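Agmatinase (Burkholderia thailandensis, PDB 4DZ4) probably hydrolyses agmatine to putrescine and urea at a centre of two manganese ions. Local coordinates at residues 243-248 / 273-278; 284-289 / 310-315; 158-163 / 230-235. One frame throughout, in Å; residues are numbered along the deposited sequence.

Interaction 1 of 3, residues 243-248 / 273-278; sequences LTFDID and AIVRGL. With MN (manganese (II) ion), chain Q; MN (manganese (II) ion), chain P.
Leu243 CD1 and Leu278 CD1 meet methyl to methyl at 3.7 Å, and this is the tight end of the contact between strand 240-246 and residues 273-278, the last turn of helix 268-276 and the residues after it. The two side chains cross obliquely. With CG of Leu243 opposite its own backbone N (chi1 -173°), the branch extends from the sheet to the helix layer, where Leu278 meets it. Two strand residues on, the packing eases. Phe245 CE2 lies 4.3 Å from Val275 CG2, and the methyl comes to the ring obliquely; the same ring stacks on Phe162 of the next strand and touches Val308 of helix 300-323, so its surroundings come from several elements. Strand 240-246 and helix 268-276 are the first two members of a beta-alpha-beta unit that strand 282-289 completes, within the parallel sheet of the arginase fold. All four touching residues are buried, whereas the helix has an open side: Ala273 is exposed, and Arg276 is partly exposed while its NE forms a salt bridge with Asp311. At the C-terminal end of the strand the apolar packing gives way to metal ligands. Asp246 OD2 bridges the two manganese ions unevenly, 2.2 Å from the ion of chain Q and 2.6 Å from that of chain P. Its other oxygen closes an Asx turn: Asp248 N donates to Asp246 OD1 over 3.0 Å (N-H...O angle 159°), approaching from above the carboxylate plane, 42° out of it. This bond ties down the oxygen that binds neither ion and restrains rotation of the bridging carboxylate. Asp248 grips the chain Q ion with both oxygens, OD1 at 2.2 Å and OD2 at 2.5 Å, and Asp248 OD2 also accepts from the backbone N of Ala164.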
ATOM      1  N   LEU B 243     -33.146   6.506   2.493  1.00 11.35           N
ATOM      2  CA  LEU B 243     -32.153   5.645   3.149  1.00 11.14           C
ATOM      3  C   LEU B 243     -30.780   6.218   2.870  1.00 10.72           C
ATOM      4  O   LEU B 243     -30.417   6.397   1.704  1.00 11.10           O
ATOM      5  CB  LEU B 243     -32.258   4.227   2.585  1.00 11.22           C
ATOM      6  CG  LEU B 243     -31.423   3.131   3.263  1.00 11.06           C
ATOM      7  CD1 LEU B 243     -32.116   1.776   3.199  1.00 11.43           C
ATOM      8  CD2 LEU B 243     -30.028   3.055   2.622  1.00 10.52           C
ATOM      9  N   THR B 244     -30.012   6.490   3.920  1.00 10.80           N
ATOM     10  CA  THR B 244     -28.675   7.066   3.752  1.00 10.60           C
ATOM     11  C   THR B 244     -27.686   6.105   4.389  1.00 10.59           C
ATOM     12  O   THR B 244     -27.809   5.774   5.568  1.00 11.06           O
ATOM     13  CB  THR B 244     -28.587   8.521   4.296  1.00 10.82           C
ATOM     14  OG1 THR B 244     -27.249   9.015   4.155  1.00 11.00           O
ATOM     15  CG2 THR B 244     -29.018   8.624   5.782  1.00 11.19           C
ATOM     16  N   PHE B 245     -26.763   5.608   3.587  1.00 10.09           N
ATOM     17  CA  PHE B 245     -25.817   4.601   4.061  1.00 10.20           C
ATOM     18  C   PHE B 245     -24.404   5.161   4.094  1.00  9.97           C
ATOM     19  O   PHE B 245     -23.776   5.322   3.041  1.00  9.89           O
ATOM     20  CB  PHE B 245     -25.868   3.342   3.185  1.00 10.73           C
ATOM     21  CG  PHE B 245     -25.290   2.126   3.856  1.00 11.06           C
ATOM     22  CD1 PHE B 245     -23.919   2.035   4.073  1.00 11.30           C
ATOM     23  CD2 PHE B 245     -26.129   1.077   4.298  1.00 11.60           C
ATOM     24  CE1 PHE B 245     -23.354   0.933   4.726  1.00 11.11           C
ATOM     25  CE2 PHE B 245     -25.575  -0.044   4.915  1.00 11.95           C
ATOM     26  CZ  PHE B 245     -24.185  -0.120   5.135  1.00 11.93           C
ATOM     27  N   ASP B 246     -23.908   5.436   5.295  1.00 10.37           N
ATOM     28  CA  ASP B 246     -22.513   5.869   5.485  1.00 10.20           C
ATOM     29  C   ASP B 246     -21.709   4.572   5.611  1.00  9.80           C
ATOM     30  O   ASP B 246     -21.971   3.783   6.493  1.00  9.79           O
ATOM     31  CB  ASP B 246     -22.438   6.770   6.730  1.00 10.67           C
ATOM     32  CG  ASP B 246     -20.984   7.251   7.079  1.00 10.83           C
ATOM     33  OD1 ASP B 246     -20.004   6.666   6.581  1.00 10.79           O
ATOM     34  OD2 ASP B 246     -20.857   8.204   7.885  1.00 11.52           O
ATOM     35  N   ILE B 247     -20.780   4.331   4.683  1.00  9.04           N
ATOM     36  CA  ILE B 247     -19.991   3.098   4.666  1.00  9.43           C
ATOM     37  C   ILE B 247     -19.261   2.821   5.997  1.00  9.38           C
ATOM     38  O   ILE B 247     -18.982   1.657   6.319  1.00  9.29           O
ATOM     39  CB  ILE B 247     -19.039   3.066   3.445  1.00  9.26           C
ATOM     40  CG1 ILE B 247     -18.741   1.596   3.006  1.00  9.94           C
ATOM     41  CG2 ILE B 247     -17.769   3.913   3.711  1.00  9.07           C
ATOM     42  CD1 ILE B 247     -19.942   0.757   2.591  1.00 10.40           C
ATOM     43  N   ASP B 248     -19.021   3.862   6.797  1.00  9.09           N
ATOM     44  CA  ASP B 248     -18.392   3.657   8.121  1.00  9.70           C
ATOM     45  C   ASP B 248     -19.318   2.996   9.149  1.00  9.58           C
ATOM     46  O   ASP B 248     -18.902   2.703  10.270  1.00  9.84           O
ATOM     47  CB  ASP B 248     -17.704   4.938   8.650  1.00 10.59           C
ATOM     48  CG  ASP B 248     -18.679   5.991   9.245  1.00 11.85           C
ATOM     49  OD1 ASP B 248     -18.235   7.168   9.291  1.00 12.34           O
ATOM     50  OD2 ASP B 248     -19.835   5.696   9.633  1.00 12.55           O
ATOM     51  N   ALA B 273     -27.827  -8.095   4.515  1.00 12.61           N
ATOM     52  CA  ALA B 273     -28.993  -8.889   4.926  1.00 13.74           C
ATOM     53  C   ALA B 273     -30.135  -7.932   5.318  1.00 14.15           C
ATOM     54  O   ALA B 273     -31.306  -8.187   5.004  1.00 14.92           O
ATOM     55  CB  ALA B 273     -28.638  -9.792   6.101  1.00 13.62           C
ATOM     56  N   ILE B 274     -29.782  -6.843   6.004  1.00 13.36           N
ATOM     57  CA  ILE B 274     -30.772  -5.823   6.384  1.00 13.68           C
ATOM     58  C   ILE B 274     -31.318  -5.095   5.148  1.00 13.38           C
ATOM     59  O   ILE B 274     -32.535  -5.067   4.937  1.00 13.83           O
ATOM     60  CB  ILE B 274     -30.197  -4.818   7.413  1.00 13.28           C
ATOM     61  CG1 ILE B 274     -29.818  -5.547   8.710  1.00 13.44           C
ATOM     62  CG2 ILE B 274     -31.214  -3.716   7.718  1.00 13.53           C
ATOM     63  CD1 ILE B 274     -28.869  -4.728   9.586  1.00 12.94           C
ATOM     64  N   VAL B 275     -30.437  -4.548   4.322  1.00 12.32           N
ATOM     65  CA  VAL B 275     -30.870  -3.778   3.142  1.00 12.71           C
ATOM     66  C   VAL B 275     -31.735  -4.612   2.208  1.00 13.26           C
ATOM     67  O   VAL B 275     -32.805  -4.156   1.749  1.00 13.87           O
ATOM     68  CB  VAL B 275     -29.682  -3.136   2.398  1.00 12.02           C
ATOM     69  CG1 VAL B 275     -30.134  -2.470   1.083  1.00 12.28           C
ATOM     70  CG2 VAL B 275     -29.055  -2.076   3.309  1.00 11.51           C
ATOM     71  N   ARG B 276     -31.328  -5.856   1.992  1.00 13.26           N
ATOM     72  CA  ARG B 276     -32.063  -6.734   1.100  1.00 14.28           C
ATOM     73  C   ARG B 276     -33.481  -7.032   1.567  1.00 15.31           C
ATOM     74  O   ARG B 276     -34.333  -7.403   0.746  1.00 16.05           O
ATOM     75  CB  ARG B 276     -31.310  -8.035   0.876  1.00 14.49           C
ATOM     76  CG  ARG B 276     -30.076  -7.858  -0.004  1.00 14.13           C
ATOM     77  CD  ARG B 276     -29.264  -9.138   0.001  1.00 14.61           C
ATOM     78  NE  ARG B 276     -27.934  -8.945  -0.611  1.00 14.77           N
ATOM     79  CZ  ARG B 276     -26.957  -9.845  -0.504  1.00 15.18           C
ATOM     80  NH1 ARG B 276     -27.173 -10.975   0.175  1.00 15.34           N
ATOM     81  NH2 ARG B 276     -25.780  -9.633  -1.076  1.00 15.17           N
ATOM     82  N   GLY B 277     -33.743  -6.871   2.860  1.00 15.58           N
ATOM     83  CA  GLY B 277     -35.055  -7.205   3.411  1.00 17.09           C
ATOM     84  C   GLY B 277     -36.035  -6.033   3.461  1.00 17.50           C
ATOM     85  O   GLY B 277     -37.147  -6.171   3.991  1.00 18.15           O
ATOM     86  N   LEU B 278     -35.613  -4.874   2.941  1.00 17.07           N
ATOM     87  CA  LEU B 278     -36.380  -3.630   3.105  1.00 18.03           C
ATOM     88  C   LEU B 278     -37.431  -3.378   2.018  1.00 18.92           C
ATOM     89  O   LEU B 278     -37.863  -2.247   1.829  1.00 19.26           O
ATOM     90  CB  LEU B 278     -35.437  -2.433   3.212  1.00 17.72           C
ATOM     91  CG  LEU B 278     -34.730  -2.358   4.562  1.00 17.88           C
ATOM     92  CD1 LEU B 278     -33.741  -1.217   4.516  1.00 17.88           C
ATOM     93  CD2 LEU B 278     -35.683  -2.204   5.726  1.00 18.83           C
TER
HETATM   94 MN    MN Q 402     -20.082   8.162   9.901  1.00 13.04          MN
HETATM   95 MN    MN P 401     -22.279  10.193   8.701  0.78 14.69          MN
HETATM   96  O   HOH W   1     -20.771  10.118   9.929  1.00 13.72           O

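Interaction 2 of 3, residues 284-289 / 310-315; sequences IGADVV and CDLLCL
Apolar helix-on-sheet packing joins strand 282-289, the middle strand of the parallel sheet, to helix 300-323, which covers one of its faces. Across the contact Leu312 touches both Ala286 and Val288, and a single methyl does all the reaching. Leu312 CD1 lies 3.8 Å from Ala286 CB, the tighter of the two meetings, and 4.2 Å from Val288 CG2, where the side chains lie at a slant to each other. The leucine is extended: chi2 of 164° puts CD1 nearly opposite CA, so this branch carries the length of the side chain down to the strand. On the strand side, Val288 turns CG2 to the leucine while CG1 stays opposite the backbone N (chi1 -178°). The short side chain of Ala286 lets the helix come close, with Ala286 CA and Leu312 CA 7.7 Å apart, the nearest pair of alpha carbons between the segments. Leu312 is shared beyond the strand as well, packing on Leu133 of the neighbouring strand 131-136, on Leu243 of strand 240-246 on the other flank, and on Val275 of helix 268-276. Between the two apolar strand residues, Asp287 points away from the helix, and its buried OD2 is bonded to Tyr242 OH and Thr142 OG1. Two hydroxyl partners on this oxygen probably make up for the loss of water. On the helix, Asp311 takes no part in the contact; its OD1 accepts from Trp88 NE1. Chemically the interface is thus all hydrocarbon: the strand and helix are held by shape fit and exclusion of water, without a directional bond between them, while the buried carboxylates of Asp287 and Asp311 find their polar partners outside it.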
ATOM      1  N   ILE B 284     -38.091   6.353  -1.137  1.00 17.45           N
ATOM      2  CA  ILE B 284     -38.245   7.460  -2.120  1.00 17.74           C
ATOM      3  C   ILE B 284     -36.928   7.887  -2.765  1.00 16.35           C
ATOM      4  O   ILE B 284     -36.932   8.530  -3.812  1.00 16.85           O
ATOM      5  CB  ILE B 284     -38.847   8.726  -1.451  1.00 18.99           C
ATOM      6  CG1 ILE B 284     -37.815   9.369  -0.489  1.00 19.17           C
ATOM      7  CG2 ILE B 284     -40.131   8.371  -0.743  1.00 21.07           C
ATOM      8  CD1 ILE B 284     -38.150  10.735   0.058  1.00 20.22           C
ATOM      9  N   GLY B 285     -35.815   7.530  -2.127  1.00 14.90           N
ATOM     10  CA  GLY B 285     -34.483   7.997  -2.535  1.00 13.53           C
ATOM     11  C   GLY B 285     -33.453   7.395  -1.603  1.00 12.57           C
ATOM     12  O   GLY B 285     -33.783   6.965  -0.496  1.00 12.75           O
ATOM     13  N   ALA B 286     -32.199   7.389  -2.029  1.00 11.80           N
ATOM     14  CA  ALA B 286     -31.131   6.807  -1.189  1.00 11.25           C
ATOM     15  C   ALA B 286     -29.772   7.360  -1.558  1.00 10.68           C
ATOM     16  O   ALA B 286     -29.592   7.876  -2.657  1.00 10.96           O
ATOM     17  CB  ALA B 286     -31.117   5.285  -1.301  1.00 11.27           C
ATOM     18  N   ASP B 287     -28.808   7.193  -0.652  1.00 10.49           N
ATOM     19  CA  ASP B 287     -27.432   7.527  -0.980  1.00 10.27           C
ATOM     20  C   ASP B 287     -26.476   6.601  -0.233  1.00 10.12           C
ATOM     21  O   ASP B 287     -26.871   5.944   0.735  1.00  9.92           O
ATOM     22  CB  ASP B 287     -27.153   9.043  -0.780  1.00 10.54           C
ATOM     23  CG  ASP B 287     -27.300   9.497   0.658  1.00 10.74           C
ATOM     24  OD1 ASP B 287     -26.824   8.798   1.585  1.00 10.77           O
ATOM     25  OD2 ASP B 287     -27.874  10.585   0.881  1.00 11.55           O
ATOM     26  N   VAL B 288     -25.256   6.517  -0.752  1.00  9.45           N
ATOM     27  CA  VAL B 288     -24.214   5.703  -0.153  1.00  9.22           C
ATOM     28  C   VAL B 288     -22.988   6.614  -0.120  1.00  8.91           C
ATOM     29  O   VAL B 288     -22.507   7.036  -1.173  1.00  8.83           O
ATOM     30  CB  VAL B 288     -23.939   4.450  -1.004  1.00  9.70           C
ATOM     31  CG1 VAL B 288     -22.867   3.593  -0.327  1.00  9.84           C
ATOM     32  CG2 VAL B 288     -25.243   3.670  -1.237  1.00 10.41           C
ATOM     33  N   VAL B 289     -22.520   6.924   1.091  1.00  8.44           N
ATOM     34  CA  VAL B 289     -21.553   8.020   1.268  1.00  8.45           C
ATOM     35  C   VAL B 289     -20.297   7.582   2.024  1.00  8.54           C
ATOM     36  O   VAL B 289     -20.255   6.490   2.614  1.00  8.48           O
ATOM     37  CB  VAL B 289     -22.175   9.192   2.049  1.00  8.43           C
ATOM     38  CG1 VAL B 289     -23.355   9.768   1.228  1.00  8.95           C
ATOM     39  CG2 VAL B 289     -22.648   8.762   3.452  1.00  8.75           C
ATOM     40  N   CYS B 310     -26.345  -1.699  -5.313  1.00 12.10           N
ATOM     41  CA  CYS B 310     -26.949  -2.685  -6.202  1.00 12.38           C
ATOM     42  C   CYS B 310     -28.239  -3.219  -5.561  1.00 12.69           C
ATOM     43  O   CYS B 310     -29.295  -3.294  -6.210  1.00 12.98           O
ATOM     44  CB  CYS B 310     -25.959  -3.826  -6.492  1.00 12.49           C
ATOM     45  SG  CYS B 310     -26.694  -5.230  -7.390  1.00 13.94           S
ATOM     46  N   ASP B 311     -28.167  -3.529  -4.281  1.00 12.59           N
ATOM     47  CA  ASP B 311     -29.365  -3.995  -3.580  1.00 13.21           C
ATOM     48  C   ASP B 311     -30.478  -2.958  -3.512  1.00 13.41           C
ATOM     49  O   ASP B 311     -31.649  -3.327  -3.614  1.00 14.03           O
ATOM     50  CB  ASP B 311     -28.990  -4.564  -2.210  1.00 13.75           C
ATOM     51  CG  ASP B 311     -28.292  -5.927  -2.335  1.00 14.49           C
ATOM     52  OD1 ASP B 311     -28.621  -6.684  -3.273  1.00 15.67           O
ATOM     53  OD2 ASP B 311     -27.424  -6.254  -1.491  1.00 14.68           O
ATOM     54  N   LEU B 312     -30.124  -1.678  -3.375  1.00 12.50           N
ATOM     55  CA  LEU B 312     -31.116  -0.598  -3.466  1.00 12.44           C
ATOM     56  C   LEU B 312     -31.816  -0.593  -4.835  1.00 12.65           C
ATOM     57  O   LEU B 312     -33.053  -0.480  -4.906  1.00 13.05           O
ATOM     58  CB  LEU B 312     -30.480   0.778  -3.144  1.00 11.80           C
ATOM     59  CG  LEU B 312     -30.038   0.901  -1.670  1.00 11.80           C
ATOM     60  CD1 LEU B 312     -29.094   2.075  -1.495  1.00 11.33           C
ATOM     61  CD2 LEU B 312     -31.264   1.053  -0.760  1.00 11.97           C
ATOM     62  N   LEU B 313     -31.044  -0.721  -5.921  1.00 12.37           N
ATOM     63  CA  LEU B 313     -31.663  -0.859  -7.257  1.00 12.77           C
ATOM     64  C   LEU B 313     -32.633  -2.047  -7.314  1.00 13.82           C
ATOM     65  O   LEU B 313     -33.698  -1.941  -7.897  1.00 14.32           O
ATOM     66  CB  LEU B 313     -30.628  -1.008  -8.379  1.00 12.55           C
ATOM     67  CG  LEU B 313     -29.731   0.237  -8.503  1.00 11.89           C
ATOM     68  CD1 LEU B 313     -28.678   0.037  -9.586  1.00 12.24           C
ATOM     69  CD2 LEU B 313     -30.586   1.441  -8.846  1.00 12.15           C
ATOM     70  N   CYS B 314     -32.243  -3.166  -6.728  1.00 13.74           N
ATOM     71  CA  CYS B 314     -33.067  -4.359  -6.804  1.00 14.95           C
ATOM     72  C   CYS B 314     -34.362  -4.168  -6.034  1.00 15.32           C
ATOM     73  O   CYS B 314     -35.403  -4.651  -6.473  1.00 16.05           O
ATOM     74  CB  CYS B 314     -32.264  -5.576  -6.318  1.00 15.18           C
ATOM     75  SG  CYS B 314     -30.970  -6.082  -7.473  1.00 15.87           S
ATOM     76  N   LEU B 315     -34.296  -3.453  -4.906  1.00 14.94           N
ATOM     77  CA  LEU B 315     -35.503  -3.118  -4.138  1.00 15.51           C
ATOM     78  C   LEU B 315     -36.461  -2.318  -5.011  1.00 16.03           C
ATOM     79  O   LEU B 315     -37.659  -2.624  -5.057  1.00 17.22           O
ATOM     80  CB  LEU B 315     -35.190  -2.348  -2.867  1.00 14.98           C
ATOM     81  CG  LEU B 315     -34.497  -3.162  -1.755  1.00 15.04           C
ATOM     82  CD1 LEU B 315     -34.025  -2.219  -0.656  1.00 14.89           C
ATOM     83  CD2 LEU B 315     -35.461  -4.192  -1.188  1.00 16.03           C
TER

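Interaction 3 of 3, residues 158-163 / 230-235; sequences SLIHFD and ERIESI. With MN (manganese (II) ion), chain Q; MN (manganese (II) ion), chain P.
One side chain, Ile232, makes every close contact from the helix side, its two branches parting to meet two different residues of strand 158-162. Ile232 CG2, opposite the backbone N, meets the tip of the longer branch of Ile160, with Ile160 CD1 at 3.8 Å from Ile232 CG2; the two isoleucines cross at about a right angle. Ile232 CG1, beside the backbone N (chi1 -64°), carries its CD1 along to Phe162, whose CZ is 4.3 Å away, an oblique and looser approach. His161, between the two packing residues, takes no part in the helix contact; its NE2 donates to Asp163 OD2, just past the end of the strand, over 2.8 Å, reaching the anti side of the carboxylate 24° out of its plane. That carboxylate spans the metal pair, OD1 binding the chain Q manganese at 2.1 Å and OD2 the chain P ion at 2.2 Å, so His161 is a second-shell residue that helps to orient a bridging ligand; its ND1 is in turn bonded to Gln199 NE2. A parallel strand covered by a helix and leading at its C-terminal end into a bridging aspartate is characteristic of the binuclear manganese site of the arginase fold.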
ATOM      1  N   SER B 158     -39.269  10.060   6.706  1.00 16.94           N
ATOM      2  CA  SER B 158     -38.603   9.081   7.560  1.00 16.19           C
ATOM      3  C   SER B 158     -37.183   8.888   7.067  1.00 15.06           C
ATOM      4  O   SER B 158     -36.954   8.696   5.855  1.00 15.03           O
ATOM      5  CB  SER B 158     -39.350   7.750   7.521  1.00 16.64           C
ATOM      6  OG  SER B 158     -40.474   7.820   8.363  1.00 17.13           O
ATOM      7  N   LEU B 159     -36.220   8.969   7.985  1.00 14.14           N
ATOM      8  CA  LEU B 159     -34.831   8.690   7.617  1.00 13.20           C
ATOM      9  C   LEU B 159     -34.424   7.308   8.115  1.00 12.76           C
ATOM     10  O   LEU B 159     -34.665   6.952   9.283  1.00 13.08           O
ATOM     11  CB  LEU B 159     -33.883   9.745   8.178  1.00 12.93           C
ATOM     12  CG  LEU B 159     -32.449   9.702   7.624  1.00 13.26           C
ATOM     13  CD1 LEU B 159     -32.415  10.185   6.173  1.00 13.25           C
ATOM     14  CD2 LEU B 159     -31.539  10.564   8.500  1.00 12.90           C
ATOM     15  N   ILE B 160     -33.835   6.533   7.221  1.00 11.88           N
ATOM     16  CA  ILE B 160     -33.222   5.249   7.609  1.00 11.82           C
ATOM     17  C   ILE B 160     -31.724   5.458   7.396  1.00 11.02           C
ATOM     18  O   ILE B 160     -31.256   5.578   6.279  1.00 10.91           O
ATOM     19  CB  ILE B 160     -33.728   4.058   6.769  1.00 12.27           C
ATOM     20  CG1 ILE B 160     -35.255   3.894   6.906  1.00 13.18           C
ATOM     21  CG2 ILE B 160     -32.989   2.786   7.224  1.00 12.38           C
ATOM     22  CD1 ILE B 160     -35.834   2.850   5.958  1.00 13.48           C
ATOM     23  N   HIS B 161     -30.979   5.479   8.491  1.00 10.86           N
ATOM     24  CA  HIS B 161     -29.599   6.011   8.486  1.00 10.48           C
ATOM     25  C   HIS B 161     -28.634   4.989   9.040  1.00 10.60           C
ATOM     26  O   HIS B 161     -28.735   4.624  10.208  1.00 11.01           O
ATOM     27  CB  HIS B 161     -29.650   7.296   9.304  1.00 10.74           C
ATOM     28  CG  HIS B 161     -28.313   7.949   9.582  1.00 10.49           C
ATOM     29  ND1 HIS B 161     -28.163   8.843  10.596  1.00 10.92           N
ATOM     30  CD2 HIS B 161     -27.087   7.872   8.943  1.00 10.31           C
ATOM     31  CE1 HIS B 161     -26.895   9.293  10.617  1.00 10.44           C
ATOM     32  NE2 HIS B 161     -26.232   8.709   9.617  1.00 10.33           N
ATOM     33  N   PHE B 162     -27.762   4.460   8.179  1.00  9.99           N
ATOM     34  CA  PHE B 162     -26.763   3.473   8.603  1.00 10.06           C
ATOM     35  C   PHE B 162     -25.448   4.233   8.812  1.00  9.84           C
ATOM     36  O   PHE B 162     -24.985   4.910   7.884  1.00  9.61           O
ATOM     37  CB  PHE B 162     -26.565   2.411   7.521  1.00 10.10           C
ATOM     38  CG  PHE B 162     -27.734   1.493   7.333  1.00 10.87           C
ATOM     39  CD1 PHE B 162     -27.744   0.218   7.913  1.00 11.30           C
ATOM     40  CD2 PHE B 162     -28.816   1.881   6.541  1.00 10.93           C
ATOM     41  CE1 PHE B 162     -28.826  -0.653   7.747  1.00 12.19           C
ATOM     42  CE2 PHE B 162     -29.894   1.003   6.337  1.00 11.47           C
ATOM     43  CZ  PHE B 162     -29.898  -0.257   6.934  1.00 11.92           C
ATOM     44  N   ASP B 163     -24.830   4.128   9.993  1.00  9.84           N
ATOM     45  CA  ASP B 163     -23.686   4.994  10.308  1.00  9.88           C
ATOM     46  C   ASP B 163     -23.128   4.608  11.649  1.00  9.83           C
ATOM     47  O   ASP B 163     -23.889   4.222  12.546  1.00 10.13           O
ATOM     48  CB  ASP B 163     -24.171   6.457  10.396  1.00  9.47           C
ATOM     49  CG  ASP B 163     -23.101   7.486  10.046  1.00 10.16           C
ATOM     50  OD1 ASP B 163     -21.950   7.381  10.518  1.00 10.19           O
ATOM     51  OD2 ASP B 163     -23.462   8.468   9.360  1.00  9.88           O
ATOM     52  N   GLU B 230     -36.726  -5.860  11.079  1.00 22.45           N
ATOM     53  CA  GLU B 230     -38.118  -5.786  11.523  1.00 24.45           C
ATOM     54  C   GLU B 230     -38.396  -4.541  12.365  1.00 23.40           C
ATOM     55  O   GLU B 230     -39.467  -3.926  12.253  1.00 24.77           O
ATOM     56  CB  GLU B 230     -38.548  -7.098  12.206  1.00 26.99           C
ATOM     57  CG  GLU B 230     -38.580  -8.260  11.209  1.00 30.61           C
ATOM     58  CD  GLU B 230     -38.893  -9.611  11.832  1.00 35.05           C
ATOM     59  OE1 GLU B 230     -39.036  -9.682  13.072  1.00 36.08           O
ATOM     60  OE2 GLU B 230     -38.997 -10.613  11.083  1.00 38.96           O
ATOM     61  N   ARG B 231     -37.407  -4.134  13.166  1.00 20.66           N
ATOM     62  CA  ARG B 231     -37.533  -2.908  13.944  1.00 20.78           C
ATOM     63  C   ARG B 231     -37.584  -1.663  13.021  1.00 20.72           C
ATOM     64  O   ARG B 231     -38.395  -0.762  13.254  1.00 22.30           O
ATOM     65  CB  ARG B 231     -36.403  -2.788  14.996  1.00 20.53           C
ATOM     66  CG  ARG B 231     -36.494  -1.540  15.882  1.00 22.80           C
ATOM     67  CD  ARG B 231     -37.748  -1.485  16.759  1.00 27.20           C
ATOM     68  NE  ARG B 231     -37.750  -2.569  17.737  1.00 29.09           N
ATOM     69  CZ  ARG B 231     -37.103  -2.532  18.901  1.00 31.12           C
ATOM     70  NH1 ARG B 231     -36.420  -1.450  19.257  1.00 32.31           N
ATOM     71  NH2 ARG B 231     -37.154  -3.580  19.719  1.00 33.46           N
ATOM     72  N   ILE B 232     -36.732  -1.628  11.988  1.00 17.98           N
ATOM     73  CA  ILE B 232     -36.784  -0.568  10.960  1.00 17.81           C
ATOM     74  C   ILE B 232     -38.180  -0.459  10.325  1.00 19.57           C
ATOM     75  O   ILE B 232     -38.763   0.624  10.275  1.00 19.52           O
ATOM     76  CB  ILE B 232     -35.691  -0.743   9.860  1.00 16.91           C
ATOM     77  CG1 ILE B 232     -34.282  -0.594  10.470  1.00 16.31           C
ATOM     78  CG2 ILE B 232     -35.946   0.202   8.685  1.00 16.53           C
ATOM     79  CD1 ILE B 232     -33.143  -1.094   9.596  1.00 15.53           C
ATOM     80  N   GLU B 233     -38.723  -1.591   9.884  1.00 20.61           N
ATOM     81  CA  GLU B 233     -40.046  -1.613   9.249  1.00 22.40           C
ATOM     82  C   GLU B 233     -41.114  -1.076  10.192  1.00 22.58           C
ATOM     83  O   GLU B 233     -41.998  -0.302   9.791  1.00 23.16           O
ATOM     84  CB  GLU B 233     -40.411  -3.038   8.853  1.00 24.90           C
ATOM     85  CG  GLU B 233     -39.573  -3.605   7.730  1.00 26.09           C
ATOM     86  CD  GLU B 233     -40.061  -4.984   7.348  1.00 28.89           C
ATOM     87  OE1 GLU B 233     -39.832  -5.933   8.131  1.00 31.70           O
ATOM     88  OE2 GLU B 233     -40.711  -5.116   6.292  1.00 29.40           O
ATOM     89  N   SER B 234     -41.006  -1.462  11.461  1.00 22.63           N
ATOM     90  CA  SER B 234     -41.947  -1.047  12.487  1.00 23.32           C
ATOM     91  C   SER B 234     -41.919   0.469  12.707  1.00 22.62           C
ATOM     92  O   SER B 234     -42.955   1.115  12.882  1.00 22.87           O
ATOM     93  CB  SER B 234     -41.647  -1.754  13.802  1.00 24.07           C
ATOM     94  OG  SER B 234     -42.692  -1.471  14.711  1.00 26.94           O
ATOM     95  N   ILE B 235     -40.718   1.030  12.673  1.00 20.55           N
ATOM     96  CA  ILE B 235     -40.535   2.457  12.910  1.00 19.61           C
ATOM     97  C   ILE B 235     -41.036   3.318  11.733  1.00 19.17           C
ATOM     98  O   ILE B 235     -41.741   4.313  11.944  1.00 19.92           O
ATOM     99  CB  ILE B 235     -39.049   2.759  13.218  1.00 18.42           C
ATOM    100  CG1 ILE B 235     -38.708   2.246  14.619  1.00 18.23           C
ATOM    101  CG2 ILE B 235     -38.764   4.259  13.083  1.00 17.75           C
ATOM    102  CD1 ILE B 235     -37.234   2.039  14.900  1.00 17.57           C
TER
HETATM  103 MN    MN Q 402     -20.082   8.162   9.901  1.00 13.04          MN
HETATM  104 MN    MN P 401     -22.279  10.193   8.701  0.78 14.69          MN
HETATM  105  O   HOH W   1     -20.771  10.118   9.929  1.00 13.72           O

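How the interactions relate
Interaction 1 is central: its centre lies about 8 Å from that of interaction 2 and about 9 Å from that of interaction 3, whereas the centres of the latter two are about 14 Å apart and they do not touch. Strand 240-246 runs between the other two strands. Probable backbone bonds join Thr244 N to Ile160 O (2.8 Å) and Phe245 O to Val289 N (2.8 Å). In the helix layer, Ile274 CG2 packs on Ile232 CD1 at 3.8 Å. Interactions 1 and 3 supply Asp246, Asp248 and Asp163 to the manganese pair, which His139, His165 and Asp167 complete; water 1 bridges the ions. Interaction 2 contributes indirectly: Asp287 bonds Thr244 OG1, which also bonds His139 NE2.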